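PDB 6CJ7: serpin-12 from Manduca sexta, which probably inhibits serine proteases in larval hemolymph and so controls the prophenoloxidase activation system. Local coordinates for residues Gln136-Trp141 with Val166-Val171. Numbering follows the deposited sequence.
Sequences QNINSW and VMVNAV
Ile138 and Trp141, one helical turn apart, both lean on Val168, and through them helix 131-145 packs on the face of strand 165-174. In the serpin fold these correspond to helix F and strand 3 of the large central sheet A, the sheet that takes up the cleaved reactive-centre loop when an inhibitory serpin traps its protease. The two layers stand well apart, with 8.9 Å between Ile138 CA and Val168 CA, a gap that these apolar side chains bridge at two points. Valine suits the strand position because its two methyls can meet two neighbours: CG1 receives the branch methyl of the isoleucine, with Ile138 CG2 at 4.2 Å, while CG2 serves the indole. Isoleucine suits the buried side of the helix, where its CB points at the strand and its side chain also reaches Phe100 and Val154. Trp141 arrives differently. Its CB does not aim at the strand, but with CG anti to the backbone N (chi1 177°) the long ring swings back, bringing the CZ3 corner of its six-membered ring obliquely up to the valine; this large residue can thus span the gap from a partly exposed site. Alternation along the strand sends Asn169 to the other face of the sheet, where its ND2 is hydrogen-bonded to Asn97 OD1 and its side chain touches Leu46 of helix 40-51. Strand 165-174 is therefore sandwiched between two helices, and on the helix F side the indole's contact with Val168 runs from Trp141 CZ3 to Val168 CG2, at 4.2 Å.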
ATOM      1  N   GLN A 136      13.282   6.710  17.874  1.00 23.54           N
ATOM      2  CA  GLN A 136      12.794   8.063  17.632  1.00 27.47           C
ATOM      3  C   GLN A 136      13.450   8.688  16.406  1.00 23.42           C
ATOM      4  O   GLN A 136      12.799   9.437  15.669  1.00 26.21           O
ATOM      5  CB  GLN A 136      12.998   8.927  18.869  1.00 34.48           C
ATOM      6  CG  GLN A 136      11.770   8.937  19.745  1.00 48.45           C
ATOM      7  CD  GLN A 136      12.085   9.383  21.135  1.00 59.27           C
ATOM      8  OE1 GLN A 136      11.641   8.786  22.119  1.00 56.25           O
ATOM      9  NE2 GLN A 136      12.878  10.430  21.235  1.00 63.90           N
ATOM     10  N   ASN A 137      14.735   8.402  16.167  1.00 23.99           N
ATOM     11  CA  ASN A 137      15.374   8.935  14.967  1.00 27.29           C
ATOM     12  C   ASN A 137      14.753   8.358  13.700  1.00 25.02           C
ATOM     13  O   ASN A 137      14.545   9.083  12.716  1.00 24.79           O
ATOM     14  CB  ASN A 137      16.877   8.663  14.998  1.00 24.68           C
ATOM     15  CG  ASN A 137      17.630   9.664  15.849  1.00 29.87           C
ATOM     16  OD1 ASN A 137      17.186  10.802  16.029  1.00 37.68           O
ATOM     17  ND2 ASN A 137      18.772   9.248  16.379  1.00 36.56           N
ATOM     18  N   ILE A 138      14.438   7.065  13.706  1.00 20.96           N
ATOM     19  CA  ILE A 138      13.797   6.463  12.539  1.00 20.27           C
ATOM     20  C   ILE A 138      12.401   7.046  12.348  1.00 23.61           C
ATOM     21  O   ILE A 138      12.019   7.425  11.235  1.00 23.22           O
ATOM     22  CB  ILE A 138      13.754   4.932  12.675  1.00 20.96           C
ATOM     23  CG1 ILE A 138      15.176   4.358  12.535  1.00 21.11           C
ATOM     24  CG2 ILE A 138      12.823   4.337  11.623  1.00 21.44           C
ATOM     25  CD1 ILE A 138      15.294   2.908  12.991  1.00 23.86           C
ATOM     26  N   ASN A 139      11.632   7.145  13.435  1.00 21.66           N
ATOM     27  CA  ASN A 139      10.276   7.678  13.329  1.00 22.62           C
ATOM     28  C   ASN A 139      10.286   9.130  12.873  1.00 27.26           C
ATOM     29  O   ASN A 139       9.421   9.543  12.092  1.00 26.74           O
ATOM     30  CB  ASN A 139       9.543   7.550  14.666  1.00 25.23           C
ATOM     31  CG  ASN A 139       9.102   6.125  14.966  1.00 25.96           C
ATOM     32  OD1 ASN A 139       8.841   5.340  14.058  1.00 28.34           O
ATOM     33  ND2 ASN A 139       9.003   5.795  16.246  1.00 31.09           N
ATOM     34  N   SER A 140      11.234   9.930  13.371  1.00 27.26           N
ATOM     35  CA  SER A 140      11.315  11.326  12.946  1.00 28.30           C
ATOM     36  C   SER A 140      11.624  11.431  11.458  1.00 28.67           C
ATOM     37  O   SER A 140      11.071  12.292  10.762  1.00 29.77           O
ATOM     38  CB  SER A 140      12.370  12.072  13.761  1.00 32.65           C
ATOM     39  OG  SER A 140      11.888  12.381  15.054  1.00 36.88           O
ATOM     40  N   TRP A 141      12.508  10.567  10.953  1.00 25.49           N
ATOM     41  CA  TRP A 141      12.791  10.565   9.524  1.00 27.92           C
ATOM     42  C   TRP A 141      11.550  10.193   8.721  1.00 26.90           C
ATOM     43  O   TRP A 141      11.231  10.843   7.716  1.00 26.41           O
ATOM     44  CB  TRP A 141      13.945   9.615   9.200  1.00 25.17           C
ATOM     45  CG  TRP A 141      14.205   9.550   7.730  1.00 28.41           C
ATOM     46  CD1 TRP A 141      14.942  10.429   6.988  1.00 31.64           C
ATOM     47  CD2 TRP A 141      13.691   8.580   6.813  1.00 23.04           C
ATOM     48  NE1 TRP A 141      14.930  10.057   5.665  1.00 30.69           N
ATOM     49  CE2 TRP A 141      14.169   8.927   5.529  1.00 26.84           C
ATOM     50  CE3 TRP A 141      12.878   7.450   6.949  1.00 24.16           C
ATOM     51  CZ2 TRP A 141      13.852   8.191   4.390  1.00 24.92           C
ATOM     52  CZ3 TRP A 141      12.572   6.713   5.814  1.00 25.46           C
ATOM     53  CH2 TRP A 141      13.055   7.090   4.552  1.00 22.17           C
ATOM     54  N   VAL A 166      16.578  -2.961  10.186  1.00 19.39           N
ATOM     55  CA  VAL A 166      15.177  -2.566  10.262  1.00 20.54           C
ATOM     56  C   VAL A 166      14.790  -2.015   8.900  1.00 21.54           C
ATOM     57  O   VAL A 166      15.343  -1.002   8.452  1.00 19.56           O
ATOM     58  CB  VAL A 166      14.938  -1.520  11.358  1.00 21.18           C
ATOM     59  CG1 VAL A 166      13.472  -1.048  11.316  1.00 21.44           C
ATOM     60  CG2 VAL A 166      15.279  -2.085  12.719  1.00 23.62           C
ATOM     61  N   MET A 167      13.845  -2.673   8.240  1.00 19.84           N
ATOM     62  CA  MET A 167      13.337  -2.197   6.967  1.00 16.71           C
ATOM     63  C   MET A 167      12.025  -1.451   7.184  1.00 18.25           C
ATOM     64  O   MET A 167      11.138  -1.943   7.889  1.00 18.75           O
ATOM     65  CB  MET A 167      13.169  -3.374   6.011  1.00 19.34           C
ATOM     66  CG  MET A 167      14.469  -4.209   5.921  1.00 31.85           C
ATOM     67  SD  MET A 167      14.453  -5.248   4.487  1.00 41.70           S
ATOM     68  CE  MET A 167      14.763  -4.056   3.190  1.00 35.64           C
ATOM     69  N   VAL A 168      11.914  -0.257   6.598  1.00 17.23           N
ATOM     70  CA  VAL A 168      10.696   0.551   6.689  1.00 18.35           C
ATOM     71  C   VAL A 168      10.237   0.949   5.295  1.00 17.98           C
ATOM     72  O   VAL A 168      11.034   1.366   4.444  1.00 18.40           O
ATOM     73  CB  VAL A 168      10.866   1.809   7.580  1.00 20.54           C
ATOM     74  CG1 VAL A 168      11.243   1.434   8.974  1.00 21.26           C
ATOM     75  CG2 VAL A 168      11.870   2.779   6.996  1.00 28.67           C
ATOM     76  N   ASN A 169       8.940   0.804   5.047  1.00 18.12           N
ATOM     77  CA  ASN A 169       8.341   1.245   3.792  1.00 15.63           C
ATOM     78  C   ASN A 169       6.980   1.807   4.145  1.00 18.77           C
ATOM     79  O   ASN A 169       6.101   1.062   4.594  1.00 21.09           O
ATOM     80  CB  ASN A 169       8.225   0.103   2.787  1.00 18.63           C
ATOM     81  CG  ASN A 169       9.580  -0.441   2.388  1.00 19.04           C
ATOM     82  OD1 ASN A 169      10.140  -1.333   3.053  1.00 21.30           O
ATOM     83  ND2 ASN A 169      10.137   0.114   1.306  1.00 21.90           N
ATOM     84  N   ALA A 170       6.841   3.112   4.006  1.00 18.38           N
ATOM     85  CA  ALA A 170       5.631   3.814   4.425  1.00 17.73           C
ATOM     86  C   ALA A 170       5.088   4.611   3.253  1.00 21.21           C
ATOM     87  O   ALA A 170       5.839   5.042   2.372  1.00 20.93           O
ATOM     88  CB  ALA A 170       5.935   4.727   5.607  1.00 21.38           C
ATOM     89  N   VAL A 171       3.771   4.805   3.229  1.00 19.07           N
ATOM     90  CA  VAL A 171       3.175   5.583   2.139  1.00 18.23           C
ATOM     91  C   VAL A 171       1.947   6.321   2.654  1.00 18.57           C
ATOM     92  O   VAL A 171       1.161   5.785   3.445  1.00 18.52           O
ATOM     93  CB  VAL A 171       2.841   4.690   0.924  1.00 21.98           C
ATOM     94  CG1 VAL A 171       1.788   3.667   1.267  1.00 25.49           C
ATOM     95  CG2 VAL A 171       2.392   5.556  -0.255  1.00 22.97           C
TER